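Mitochondrial association factor 1 (Toxoplasma gondii, PDB 6BXS) is encoded at a parasite locus required for direct manipulation of host mitochondria and carries a macro domain, a fold associated with ADP-ribose binding. Local coordinates at residues V127-N132 / Y186-L191; L149-P154 / E207-E212; S180-A185 / G234-V239. All coordinates share one frame; numbering follows the deposited sequence.

Overall arrangement
Helix 179-202 supplies a segment to contacts 1 and 3, whose centres are about 11 Å apart on the same side of the chain's centre. They touch directly: Tyr186 CE1 lies 3.4 Å from Asn237 CA, and Lys187 CE lies 3.5 Å from Val239 CG1. The helix is thus packed against segment 127-132 in contact 1 and helix 230-248 in contact 3. It reaches contact 2 through Tyr200 and Asn201 near its end; there segment 207-212, entered by way of helix 205-208, meets strand 147-152. The centre of contact 2 is about 22 Å from that of contact 1 and about 29 Å from that of contact 3, on the opposite side of the chain's centre from contact 3. Along the chain, the segments of all three pairs alternate.

Contact 1 (V127-N132 / Y186-L191); sequences VAIVPN and YKATML
Ile129 holds CG1 anti to its carbonyl carbon (chi1 -55°) and extends the branch through a nearly straight chi2 of 175°, so that CD1 arrives 3.8 Å from the CB of Ala188. This reach compensates for a CB that does not itself head for the helix. In Leu191 it is the CB, pointing to the loop, that does the touching, 3.7 Å from the CB of Ala128. Ala188 and Leu191 are three residues apart and therefore share one flank of the helix, with the short methyl of Ala128 also resting 3.8 Å from the carbonyl O of Ala188. The small alanines bring the two backbones close, with 5.8 Å between the CA atoms of Ala128 and Ala188. No direct hydrogen bond crosses, but one water bridges the two segments: it accepts from Ala128 N at 2.9 Å and donates to Ala188 O at 2.7 Å, serving both backbone groups at once. Trp135, farther along the same loop, also packs on Ala188. The arrangement is loop-on-helix packing, in which the segment leaving strand 120-126 packs against the flank of a crossover helix of the alpha/beta macro-domain fold.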
ATOM      1  N   VAL A 127      -1.432 -10.595  -7.058  1.00 20.27           N
ATOM      2  CA  VAL A 127      -2.803 -10.181  -7.333  1.00 22.67           C
ATOM      3  C   VAL A 127      -3.780 -11.237  -6.837  1.00 21.32           C
ATOM      4  O   VAL A 127      -3.594 -12.428  -7.072  1.00 20.28           O
ATOM      5  CB  VAL A 127      -3.054  -9.928  -8.838  1.00 20.37           C
ATOM      6  CG1 VAL A 127      -2.420  -8.619  -9.272  1.00 22.76           C
ATOM      7  CG2 VAL A 127      -2.553 -11.091  -9.683  1.00 26.37           C
ATOM      8  N   ALA A 128      -4.815 -10.787  -6.137  1.00 20.30           N
ATOM      9  CA  ALA A 128      -5.871 -11.675  -5.678  1.00 24.50           C
ATOM     10  C   ALA A 128      -6.764 -12.055  -6.853  1.00 24.06           C
ATOM     11  O   ALA A 128      -7.252 -13.183  -6.942  1.00 22.01           O
ATOM     12  CB  ALA A 128      -6.681 -11.011  -4.577  1.00 24.00           C
ATOM     13  N   ILE A 129      -6.964 -11.096  -7.753  1.00 24.22           N
ATOM     14  CA  ILE A 129      -7.788 -11.295  -8.938  1.00 24.38           C
ATOM     15  C   ILE A 129      -7.104 -10.669 -10.147  1.00 20.51           C
ATOM     16  O   ILE A 129      -6.562  -9.571 -10.057  1.00 20.86           O
ATOM     17  CB  ILE A 129      -9.193 -10.675  -8.764  1.00 23.36           C
ATOM     18  CG1 ILE A 129      -9.868 -11.229  -7.506  1.00 25.30           C
ATOM     19  CG2 ILE A 129     -10.055 -10.940 -10.001  1.00 25.69           C
ATOM     20  CD1 ILE A 129     -11.201 -10.586  -7.182  1.00 25.48           C
ATOM     21  N   VAL A 130      -7.119 -11.374 -11.274  1.00 23.16           N
ATOM     22  CA  VAL A 130      -6.597 -10.813 -12.516  1.00 24.14           C
ATOM     23  C   VAL A 130      -7.363  -9.535 -12.841  1.00 17.40           C
ATOM     24  O   VAL A 130      -8.586  -9.574 -12.974  1.00 21.14           O
ATOM     25  CB  VAL A 130      -6.720 -11.795 -13.696  1.00 23.05           C
ATOM     26  CG1 VAL A 130      -6.220 -11.148 -14.988  1.00 26.01           C
ATOM     27  CG2 VAL A 130      -5.947 -13.074 -13.413  1.00 26.28           C
ATOM     28  N   PRO A 131      -6.657  -8.395 -12.958  1.00 24.73           N
ATOM     29  CA  PRO A 131      -7.350  -7.149 -13.313  1.00 24.11           C
ATOM     30  C   PRO A 131      -8.133  -7.258 -14.617  1.00 21.81           C
ATOM     31  O   PRO A 131      -7.745  -8.018 -15.500  1.00 22.87           O
ATOM     32  CB  PRO A 131      -6.207  -6.140 -13.456  1.00 27.16           C
ATOM     33  CG  PRO A 131      -5.118  -6.676 -12.606  1.00 24.84           C
ATOM     34  CD  PRO A 131      -5.225  -8.168 -12.694  1.00 25.01           C
ATOM     35  N   ASN A 132      -9.227  -6.510 -14.714  1.00 24.27           N
ATOM     36  CA  ASN A 132     -10.023  -6.440 -15.933  1.00 26.84           C
ATOM     37  C   ASN A 132     -10.687  -7.766 -16.313  1.00 30.56           C
ATOM     38  O   ASN A 132     -10.846  -8.063 -17.497  1.00 26.38           O
ATOM     39  CB  ASN A 132      -9.155  -5.957 -17.098  1.00 25.44           C
ATOM     40  CG  ASN A 132      -9.978  -5.450 -18.271  1.00 27.21           C
ATOM     41  OD1 ASN A 132     -11.028  -4.830 -18.092  1.00 25.87           O
ATOM     42  ND2 ASN A 132      -9.511  -5.729 -19.480  1.00 22.26           N
ATOM     43  N   TYR A 186     -12.004  -2.795  -4.750  1.00 21.68           N
ATOM     44  CA  TYR A 186     -11.400  -2.327  -3.506  1.00 24.39           C
ATOM     45  C   TYR A 186     -11.048  -3.502  -2.593  1.00 23.29           C
ATOM     46  O   TYR A 186      -9.983  -3.524  -1.975  1.00 21.52           O
ATOM     47  CB  TYR A 186     -12.341  -1.365  -2.775  1.00 23.81           C
ATOM     48  CG  TYR A 186     -11.630  -0.281  -1.985  1.00 20.94           C
ATOM     49  CD1 TYR A 186     -10.895  -0.586  -0.845  1.00 19.15           C
ATOM     50  CD2 TYR A 186     -11.700   1.048  -2.379  1.00 21.57           C
ATOM     51  CE1 TYR A 186     -10.245   0.407  -0.124  1.00 19.59           C
ATOM     52  CE2 TYR A 186     -11.056   2.043  -1.666  1.00 21.96           C
ATOM     53  CZ  TYR A 186     -10.333   1.719  -0.540  1.00 21.71           C
ATOM     54  OH  TYR A 186      -9.696   2.714   0.168  1.00 22.22           O
ATOM     55  N   LYS A 187     -11.951  -4.475  -2.505  1.00 24.12           N
ATOM     56  CA  LYS A 187     -11.708  -5.671  -1.706  1.00 24.58           C
ATOM     57  C   LYS A 187     -10.556  -6.484  -2.285  1.00 24.60           C
ATOM     58  O   LYS A 187      -9.705  -6.982  -1.549  1.00 22.72           O
ATOM     59  CB  LYS A 187     -12.967  -6.533  -1.631  1.00 31.31           C
ATOM     60  CG  LYS A 187     -14.122  -5.878  -0.899  1.00 41.36           C
ATOM     61  CD  LYS A 187     -15.415  -6.636  -1.137  1.00 61.81           C
ATOM     62  CE  LYS A 187     -16.599  -5.933  -0.501  1.00 50.23           C
ATOM     63  NZ  LYS A 187     -17.890  -6.301  -1.137  1.00 55.01           N
ATOM     64  N   ALA A 188     -10.549  -6.619  -3.607  1.00 23.33           N
ATOM     65  CA  ALA A 188      -9.476  -7.311  -4.317  1.00 23.97           C
ATOM     66  C   ALA A 188      -8.131  -6.653  -4.037  1.00 20.12           C
ATOM     67  O   ALA A 188      -7.113  -7.329  -3.891  1.00 22.04           O
ATOM     68  CB  ALA A 188      -9.756  -7.319  -5.811  1.00 22.00           C
ATOM     69  N   THR A 189      -8.138  -5.326  -3.966  1.00 18.49           N
ATOM     70  CA  THR A 189      -6.923  -4.563  -3.703  1.00 21.16           C
ATOM     71  C   THR A 189      -6.410  -4.816  -2.283  1.00 23.43           C
ATOM     72  O   THR A 189      -5.215  -5.026  -2.073  1.00 22.24           O
ATOM     73  CB  THR A 189      -7.160  -3.053  -3.899  1.00 23.16           C
ATOM     74  OG1 THR A 189      -7.593  -2.806  -5.242  1.00 24.37           O
ATOM     75  CG2 THR A 189      -5.886  -2.262  -3.633  1.00 22.43           C
ATOM     76  N   MET A 190      -7.314  -4.790  -1.308  1.00 20.93           N
ATOM     77  CA  MET A 190      -6.929  -5.019   0.082  1.00 18.27           C
ATOM     78  C   MET A 190      -6.439  -6.450   0.278  1.00 19.14           C
ATOM     79  O   MET A 190      -5.513  -6.689   1.052  1.00 21.55           O
ATOM     80  CB  MET A 190      -8.096  -4.728   1.025  1.00 20.23           C
ATOM     81  CG  MET A 190      -7.691  -4.634   2.493  1.00 20.70           C
ATOM     82  SD  MET A 190      -6.477  -3.334   2.813  1.00 24.98           S
ATOM     83  CE  MET A 190      -7.426  -1.872   2.404  1.00 20.74           C
ATOM     84  N   LEU A 191      -7.061  -7.396  -0.419  1.00 20.34           N
ATOM     85  CA  LEU A 191      -6.595  -8.779  -0.408  1.00 22.71           C
ATOM     86  C   LEU A 191      -5.180  -8.877  -0.973  1.00 22.01           C
ATOM     87  O   LEU A 191      -4.375  -9.689  -0.518  1.00 25.54           O
ATOM     88  CB  LEU A 191      -7.537  -9.679  -1.213  1.00 23.81           C
ATOM     89  CG  LEU A 191      -8.867 -10.091  -0.574  1.00 22.56           C
ATOM     90  CD1 LEU A 191      -9.656 -10.961  -1.539  1.00 25.20           C
ATOM     91  CD2 LEU A 191      -8.649 -10.827   0.739  1.00 22.09           C
TER
HETATM   92  O   HOH W   1      -5.193  -7.995  -5.668  1.00 23.20           O

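Contact 2 (L149-P154 / E207-E212); sequences LHILKP and EVKPVE
Two apolar approaches make up the first shell between Leu149-Pro154 and Glu207-Glu212: Leu149 meets Val211 by the ends of two branches, CD1 to CG2 at 4.4 Å, and Ile151 sets CG2 4.3 Å from the CD of Lys209. Leu149 and Ile151 alternate with His150 along the strand and so project from one face of it, toward the opposing loop. The side chains only just meet, and span backbones 8.6 Å apart at Ile151 CA and Lys209 CA; no hydrogen bond crosses. Lys209 takes part through its aliphatic chain, which runs extended from CA as far as CE (chi2 -160°, chi3 168°) before the last torsion turns NZ aside.

In the next shell, that ammonium group forms a salt bridge with Asp165, so the lysine combines an aliphatic stem with a charged end held elsewhere. Tyr200 packs on Leu149, Ile151 and Val211 and hydrogen-bonds through OH to Lys209 O, which ties the loop back to the end of helix 179-202. Asn201 OD1 accepts from Val211 N, and Val166 of the adjacent strand touches both Leu149 and Val211. The return segment of a beta-alpha-beta crossover, after helices 179-202 and 205-208 and before strand 213-216, packs here on strand 147-152 of the central macro-domain sheet.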
ATOM      1  N   LEU A 149       5.644  -5.467  -3.689  1.00 18.49           N
ATOM      2  CA  LEU A 149       6.413  -5.335  -2.459  1.00 22.87           C
ATOM      3  C   LEU A 149       7.895  -5.274  -2.813  1.00 20.48           C
ATOM      4  O   LEU A 149       8.401  -6.142  -3.523  1.00 22.58           O
ATOM      5  CB  LEU A 149       6.122  -6.503  -1.511  1.00 18.37           C
ATOM      6  CG  LEU A 149       6.604  -6.383  -0.061  1.00 23.73           C
ATOM      7  CD1 LEU A 149       5.785  -7.298   0.841  1.00 20.81           C
ATOM      8  CD2 LEU A 149       8.086  -6.714   0.066  1.00 25.20           C
ATOM      9  N   HIS A 150       8.583  -4.247  -2.321  1.00 22.53           N
ATOM     10  CA  HIS A 150       9.991  -4.035  -2.647  1.00 23.42           C
ATOM     11  C   HIS A 150      10.862  -3.973  -1.400  1.00 23.24           C
ATOM     12  O   HIS A 150      10.551  -3.255  -0.450  1.00 21.43           O
ATOM     13  CB  HIS A 150      10.178  -2.737  -3.440  1.00 21.90           C
ATOM     14  CG  HIS A 150       9.354  -2.658  -4.687  1.00 22.41           C
ATOM     15  ND1 HIS A 150       9.701  -3.309  -5.851  1.00 22.39           N
ATOM     16  CD2 HIS A 150       8.212  -1.983  -4.958  1.00 22.85           C
ATOM     17  CE1 HIS A 150       8.799  -3.049  -6.783  1.00 22.78           C
ATOM     18  NE2 HIS A 150       7.886  -2.248  -6.266  1.00 24.72           N
ATOM     19  N   ILE A 151      11.953  -4.730  -1.413  1.00 21.15           N
ATOM     20  CA  ILE A 151      13.023  -4.539  -0.445  1.00 21.49           C
ATOM     21  C   ILE A 151      13.982  -3.503  -1.014  1.00 25.68           C
ATOM     22  O   ILE A 151      14.619  -3.737  -2.037  1.00 22.36           O
ATOM     23  CB  ILE A 151      13.780  -5.845  -0.142  1.00 24.60           C
ATOM     24  CG1 ILE A 151      12.801  -6.930   0.311  1.00 26.54           C
ATOM     25  CG2 ILE A 151      14.848  -5.596   0.920  1.00 28.62           C
ATOM     26  CD1 ILE A 151      13.447  -8.272   0.595  1.00 27.39           C
ATOM     27  N   LEU A 152      14.076  -2.356  -0.350  1.00 26.46           N
ATOM     28  CA  LEU A 152      14.918  -1.263  -0.820  1.00 26.59           C
ATOM     29  C   LEU A 152      16.381  -1.500  -0.472  1.00 28.75           C
ATOM     30  O   LEU A 152      16.694  -2.117   0.546  1.00 25.58           O
ATOM     31  CB  LEU A 152      14.448   0.062  -0.218  1.00 25.21           C
ATOM     32  CG  LEU A 152      13.024   0.499  -0.565  1.00 27.68           C
ATOM     33  CD1 LEU A 152      12.647   1.731   0.243  1.00 31.70           C
ATOM     34  CD2 LEU A 152      12.881   0.773  -2.055  1.00 27.92           C
ATOM     35  N   LYS A 153      17.277  -1.008  -1.323  1.00 27.99           N
ATOM     36  CA  LYS A 153      18.703  -1.078  -1.029  1.00 27.94           C
ATOM     37  C   LYS A 153      19.008  -0.132   0.131  1.00 28.05           C
ATOM     38  O   LYS A 153      18.271   0.830   0.353  1.00 27.70           O
ATOM     39  CB  LYS A 153      19.544  -0.720  -2.255  1.00 30.79           C
ATOM     40  CG  LYS A 153      19.284  -1.594  -3.475  1.00 33.04           C
ATOM     41  CD  LYS A 153      20.399  -1.457  -4.498  1.00 36.58           C
ATOM     42  CE  LYS A 153      21.370  -2.627  -4.426  1.00 42.95           C
ATOM     43  NZ  LYS A 153      20.847  -3.824  -5.139  1.00 39.47           N
ATOM     44  N   PRO A 154      20.090  -0.404   0.879  1.00 27.09           N
ATOM     45  CA  PRO A 154      20.419   0.427   2.045  1.00 28.76           C
ATOM     46  C   PRO A 154      20.610   1.901   1.701  1.00 31.44           C
ATOM     47  O   PRO A 154      20.380   2.763   2.548  1.00 26.05           O
ATOM     48  CB  PRO A 154      21.732  -0.182   2.552  1.00 32.15           C
ATOM     49  CG  PRO A 154      21.734  -1.575   2.035  1.00 31.21           C
ATOM     50  CD  PRO A 154      21.041  -1.516   0.712  1.00 25.36           C
ATOM     51  N   GLU A 207      12.079 -14.438   6.925  1.00 29.57           N
ATOM     52  CA  GLU A 207      12.810 -14.817   8.134  1.00 27.77           C
ATOM     53  C   GLU A 207      13.759 -13.707   8.571  1.00 28.16           C
ATOM     54  O   GLU A 207      14.039 -13.554   9.758  1.00 24.61           O
ATOM     55  CB  GLU A 207      13.612 -16.104   7.924  1.00 27.71           C
ATOM     56  CG  GLU A 207      12.777 -17.349   7.689  1.00 31.07           C
ATOM     57  CD  GLU A 207      13.611 -18.618   7.701  1.00 36.10           C
ATOM     58  OE1 GLU A 207      13.050 -19.701   7.433  1.00 39.21           O
ATOM     59  OE2 GLU A 207      14.829 -18.536   7.981  1.00 29.94           O
ATOM     60  N   VAL A 208      14.258 -12.945   7.603  1.00 24.31           N
ATOM     61  CA  VAL A 208      15.260 -11.919   7.870  1.00 25.47           C
ATOM     62  C   VAL A 208      14.630 -10.535   7.959  1.00 28.79           C
ATOM     63  O   VAL A 208      14.971  -9.742   8.838  1.00 24.92           O
ATOM     64  CB  VAL A 208      16.345 -11.895   6.775  1.00 32.25           C
ATOM     65  CG1 VAL A 208      17.486 -10.965   7.177  1.00 31.34           C
ATOM     66  CG2 VAL A 208      16.868 -13.299   6.509  1.00 37.69           C
ATOM     67  N   LYS A 209      13.716 -10.253   7.037  1.00 30.61           N
ATOM     68  CA  LYS A 209      13.114  -8.932   6.927  1.00 31.27           C
ATOM     69  C   LYS A 209      11.597  -9.024   6.823  1.00 27.27           C
ATOM     70  O   LYS A 209      11.014  -8.695   5.790  1.00 26.29           O
ATOM     71  CB  LYS A 209      13.693  -8.194   5.722  1.00 29.25           C
ATOM     72  CG  LYS A 209      15.180  -7.924   5.863  1.00 31.95           C
ATOM     73  CD  LYS A 209      15.656  -6.818   4.945  1.00 35.33           C
ATOM     74  CE  LYS A 209      17.064  -6.376   5.320  1.00 40.99           C
ATOM     75  NZ  LYS A 209      17.109  -5.743   6.672  1.00 38.50           N
ATOM     76  N   PRO A 210      10.951  -9.469   7.908  1.00 27.05           N
ATOM     77  CA  PRO A 210       9.493  -9.598   7.943  1.00 25.38           C
ATOM     78  C   PRO A 210       8.787  -8.251   7.969  1.00 20.12           C
ATOM     79  O   PRO A 210       9.339  -7.272   8.474  1.00 22.39           O
ATOM     80  CB  PRO A 210       9.242 -10.359   9.245  1.00 21.89           C
ATOM     81  CG  PRO A 210      10.391  -9.995  10.110  1.00 25.96           C
ATOM     82  CD  PRO A 210      11.567  -9.859   9.188  1.00 28.12           C
ATOM     83  N   VAL A 211       7.578  -8.210   7.424  1.00 18.67           N
ATOM     84  CA  VAL A 211       6.717  -7.046   7.568  1.00 21.11           C
ATOM     85  C   VAL A 211       5.878  -7.237   8.823  1.00 23.79           C
ATOM     86  O   VAL A 211       5.013  -8.112   8.874  1.00 21.04           O
ATOM     87  CB  VAL A 211       5.805  -6.846   6.352  1.00 20.05           C
ATOM     88  CG1 VAL A 211       4.963  -5.587   6.522  1.00 19.37           C
ATOM     89  CG2 VAL A 211       6.632  -6.768   5.075  1.00 24.95           C
ATOM     90  N   GLU A 212       6.140  -6.416   9.832  1.00 22.11           N
ATOM     91  CA  GLU A 212       5.492  -6.560  11.129  1.00 25.09           C
ATOM     92  C   GLU A 212       4.296  -5.622  11.243  1.00 24.64           C
ATOM     93  O   GLU A 212       3.424  -5.808  12.090  1.00 23.77           O
ATOM     94  CB  GLU A 212       6.502  -6.297  12.247  1.00 23.84           C
ATOM     95  CG  GLU A 212       7.822  -7.032  12.029  1.00 27.63           C
ATOM     96  CD  GLU A 212       8.803  -6.856  13.169  1.00 33.20           C
ATOM     97  OE1 GLU A 212       9.250  -7.878  13.732  1.00 43.13           O
ATOM     98  OE2 GLU A 212       9.145  -5.700  13.491  1.00 31.51           O
TER

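Contact 3 (S180-A185 / G234-V239); sequences SAYNMA and GRANAV
Two crossover helices lying side by side against the sheet, 179-202 and 230-248, meet here, and Ala236 is the point of the second helix on which Tyr182 and Asn183 of the first converge. The CB of Ala236 heads toward the opposing helix and sits at the edge of the Tyr182 ring, near its plane, 3.9 Å from CE2. From the other residue comes the amide: Asn183 OD1 lies 3.6 Å from the same methyl and 4.1 Å from the CA of Ala236. Neither side chain leaves its own helix aimed straight at the partner. Tyr182 places CG anti to the backbone N (chi1 -174°), which swings the ring across, whereas Asn183 turns CG beside its N (chi1 -70°) and brings its oxygen beside the alanine. The lone methyl between them permits a close approach, 5.6 Å between the CA atoms of Asn183 and Ala236. No hydrogen bond links the two segments, and the touch is by packing alone.

Arg228 makes a cation-pi contact with the Tyr182 ring, while Pro173 packs on both Tyr182 and Ala185. Farther round helix 230-248, Ala238 rests on Leu268 and Ser271 of helix 263-276. The two helices belong to successive beta-alpha-beta crossovers and pack side by side in one helical layer of the alpha/beta/alpha sandwich, as in macro domains.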
ATOM      1  N   SER A 180     -20.844  -1.332  -7.432  1.00 31.87           N
ATOM      2  CA  SER A 180     -20.641  -2.772  -7.494  1.00 32.21           C
ATOM      3  C   SER A 180     -19.217  -3.115  -7.929  1.00 33.54           C
ATOM      4  O   SER A 180     -18.552  -3.943  -7.305  1.00 29.78           O
ATOM      5  CB  SER A 180     -21.649  -3.407  -8.452  1.00 37.75           C
ATOM      6  OG  SER A 180     -21.632  -4.819  -8.345  1.00 42.70           O
ATOM      7  N   ALA A 181     -18.750  -2.472  -8.995  1.00 35.41           N
ATOM      8  CA  ALA A 181     -17.406  -2.719  -9.507  1.00 26.74           C
ATOM      9  C   ALA A 181     -16.356  -2.128  -8.575  1.00 23.81           C
ATOM     10  O   ALA A 181     -15.298  -2.721  -8.358  1.00 26.57           O
ATOM     11  CB  ALA A 181     -17.253  -2.144 -10.906  1.00 23.61           C
ATOM     12  N   TYR A 182     -16.659  -0.956  -8.028  1.00 23.46           N
ATOM     13  CA  TYR A 182     -15.743  -0.254  -7.137  1.00 22.58           C
ATOM     14  C   TYR A 182     -15.464  -1.061  -5.872  1.00 26.17           C
ATOM     15  O   TYR A 182     -14.307  -1.297  -5.520  1.00 25.15           O
ATOM     16  CB  TYR A 182     -16.314   1.116  -6.765  1.00 23.92           C
ATOM     17  CG  TYR A 182     -15.365   1.979  -5.968  1.00 21.61           C
ATOM     18  CD1 TYR A 182     -14.407   2.754  -6.601  1.00 20.45           C
ATOM     19  CD2 TYR A 182     -15.427   2.020  -4.581  1.00 23.51           C
ATOM     20  CE1 TYR A 182     -13.535   3.544  -5.882  1.00 23.85           C
ATOM     21  CE2 TYR A 182     -14.559   2.811  -3.850  1.00 23.01           C
ATOM     22  CZ  TYR A 182     -13.615   3.571  -4.507  1.00 21.90           C
ATOM     23  OH  TYR A 182     -12.744   4.361  -3.791  1.00 23.47           O
ATOM     24  N   ASN A 183     -16.527  -1.477  -5.190  1.00 23.98           N
ATOM     25  CA  ASN A 183     -16.397  -2.251  -3.959  1.00 26.73           C
ATOM     26  C   ASN A 183     -15.646  -3.555  -4.194  1.00 28.76           C
ATOM     27  O   ASN A 183     -14.793  -3.947  -3.400  1.00 25.62           O
ATOM     28  CB  ASN A 183     -17.776  -2.550  -3.365  1.00 25.08           C
ATOM     29  CG  ASN A 183     -18.455  -1.313  -2.803  1.00 32.68           C
ATOM     30  OD1 ASN A 183     -17.795  -0.359  -2.388  1.00 30.35           O
ATOM     31  ND2 ASN A 183     -19.782  -1.329  -2.780  1.00 32.78           N
ATOM     32  N   MET A 184     -15.971  -4.219  -5.297  1.00 27.61           N
ATOM     33  CA  MET A 184     -15.335  -5.480  -5.657  1.00 27.79           C
ATOM     34  C   MET A 184     -13.835  -5.292  -5.913  1.00 28.66           C
ATOM     35  O   MET A 184     -13.019  -6.107  -5.482  1.00 25.28           O
ATOM     36  CB  MET A 184     -16.018  -6.064  -6.893  1.00 37.43           C
ATOM     37  CG  MET A 184     -15.869  -7.564  -7.050  1.00 46.78           C
ATOM     38  SD  MET A 184     -17.029  -8.235  -8.262  1.00 61.27           S
ATOM     39  CE  MET A 184     -18.608  -7.982  -7.455  1.00 45.52           C
ATOM     40  N   ALA A 185     -13.479  -4.214  -6.606  1.00 22.81           N
ATOM     41  CA  ALA A 185     -12.080  -3.913  -6.904  1.00 22.83           C
ATOM     42  C   ALA A 185     -11.324  -3.517  -5.637  1.00 22.73           C
ATOM     43  O   ALA A 185     -10.154  -3.860  -5.465  1.00 21.65           O
ATOM     44  CB  ALA A 185     -11.985  -2.802  -7.950  1.00 24.73           C
ATOM     45  N   GLY A 234     -14.732   5.240   2.638  1.00 27.06           N
ATOM     46  CA  GLY A 234     -14.456   4.762   3.980  1.00 25.26           C
ATOM     47  C   GLY A 234     -15.103   3.412   4.223  1.00 26.87           C
ATOM     48  O   GLY A 234     -14.499   2.517   4.817  1.00 26.25           O
ATOM     49  N   ARG A 235     -16.338   3.265   3.753  1.00 27.55           N
ATOM     50  CA  ARG A 235     -17.074   2.013   3.892  1.00 25.40           C
ATOM     51  C   ARG A 235     -16.457   0.910   3.034  1.00 29.59           C
ATOM     52  O   ARG A 235     -16.361  -0.239   3.461  1.00 24.08           O
ATOM     53  CB  ARG A 235     -18.540   2.214   3.507  1.00 25.50           C
ATOM     54  CG  ARG A 235     -19.294   3.192   4.398  1.00 29.54           C
ATOM     55  CD  ARG A 235     -19.362   2.715   5.836  1.00 36.94           C
ATOM     56  NE  ARG A 235     -19.889   1.352   5.933  1.00 33.84           N
ATOM     57  CZ  ARG A 235     -19.260   0.320   6.496  1.00 34.34           C
ATOM     58  NH1 ARG A 235     -19.845  -0.869   6.513  1.00 33.59           N
ATOM     59  NH2 ARG A 235     -18.057   0.457   7.046  1.00 34.56           N
ATOM     60  N   ALA A 236     -16.044   1.265   1.820  1.00 28.46           N
ATOM     61  CA  ALA A 236     -15.402   0.312   0.920  1.00 23.41           C
ATOM     62  C   ALA A 236     -14.105  -0.206   1.535  1.00 22.58           C
ATOM     63  O   ALA A 236     -13.808  -1.400   1.478  1.00 24.25           O
ATOM     64  CB  ALA A 236     -15.132   0.956  -0.424  1.00 26.35           C
ATOM     65  N   ASN A 237     -13.337   0.707   2.119  1.00 21.51           N
ATOM     66  CA  ASN A 237     -12.088   0.353   2.778  1.00 22.69           C
ATOM     67  C   ASN A 237     -12.324  -0.507   4.016  1.00 22.63           C
ATOM     68  O   ASN A 237     -11.649  -1.512   4.218  1.00 19.56           O
ATOM     69  CB  ASN A 237     -11.314   1.615   3.162  1.00 22.23           C
ATOM     70  CG  ASN A 237     -10.081   1.312   3.991  1.00 23.27           C
ATOM     71  OD1 ASN A 237      -9.068   0.843   3.471  1.00 23.29           O
ATOM     72  ND2 ASN A 237     -10.158   1.581   5.291  1.00 23.29           N
ATOM     73  N   ALA A 238     -13.288  -0.108   4.838  1.00 22.87           N
ATOM     74  CA  ALA A 238     -13.602  -0.839   6.061  1.00 24.88           C
ATOM     75  C   ALA A 238     -14.002  -2.277   5.752  1.00 24.64           C
ATOM     76  O   ALA A 238     -13.479  -3.214   6.349  1.00 19.34           O
ATOM     77  CB  ALA A 238     -14.709  -0.135   6.826  1.00 23.28           C
ATOM     78  N   VAL A 239     -14.922  -2.446   4.810  1.00 21.71           N
ATOM     79  CA  VAL A 239     -15.392  -3.773   4.429  1.00 24.87           C
ATOM     80  C   VAL A 239     -14.272  -4.592   3.782  1.00 23.85           C
ATOM     81  O   VAL A 239     -14.187  -5.804   3.981  1.00 19.28           O
ATOM     82  CB  VAL A 239     -16.596  -3.674   3.467  1.00 29.54           C
ATOM     83  CG1 VAL A 239     -16.948  -5.034   2.879  1.00 31.82           C
ATOM     84  CG2 VAL A 239     -17.800  -3.094   4.195  1.00 31.41           C
TER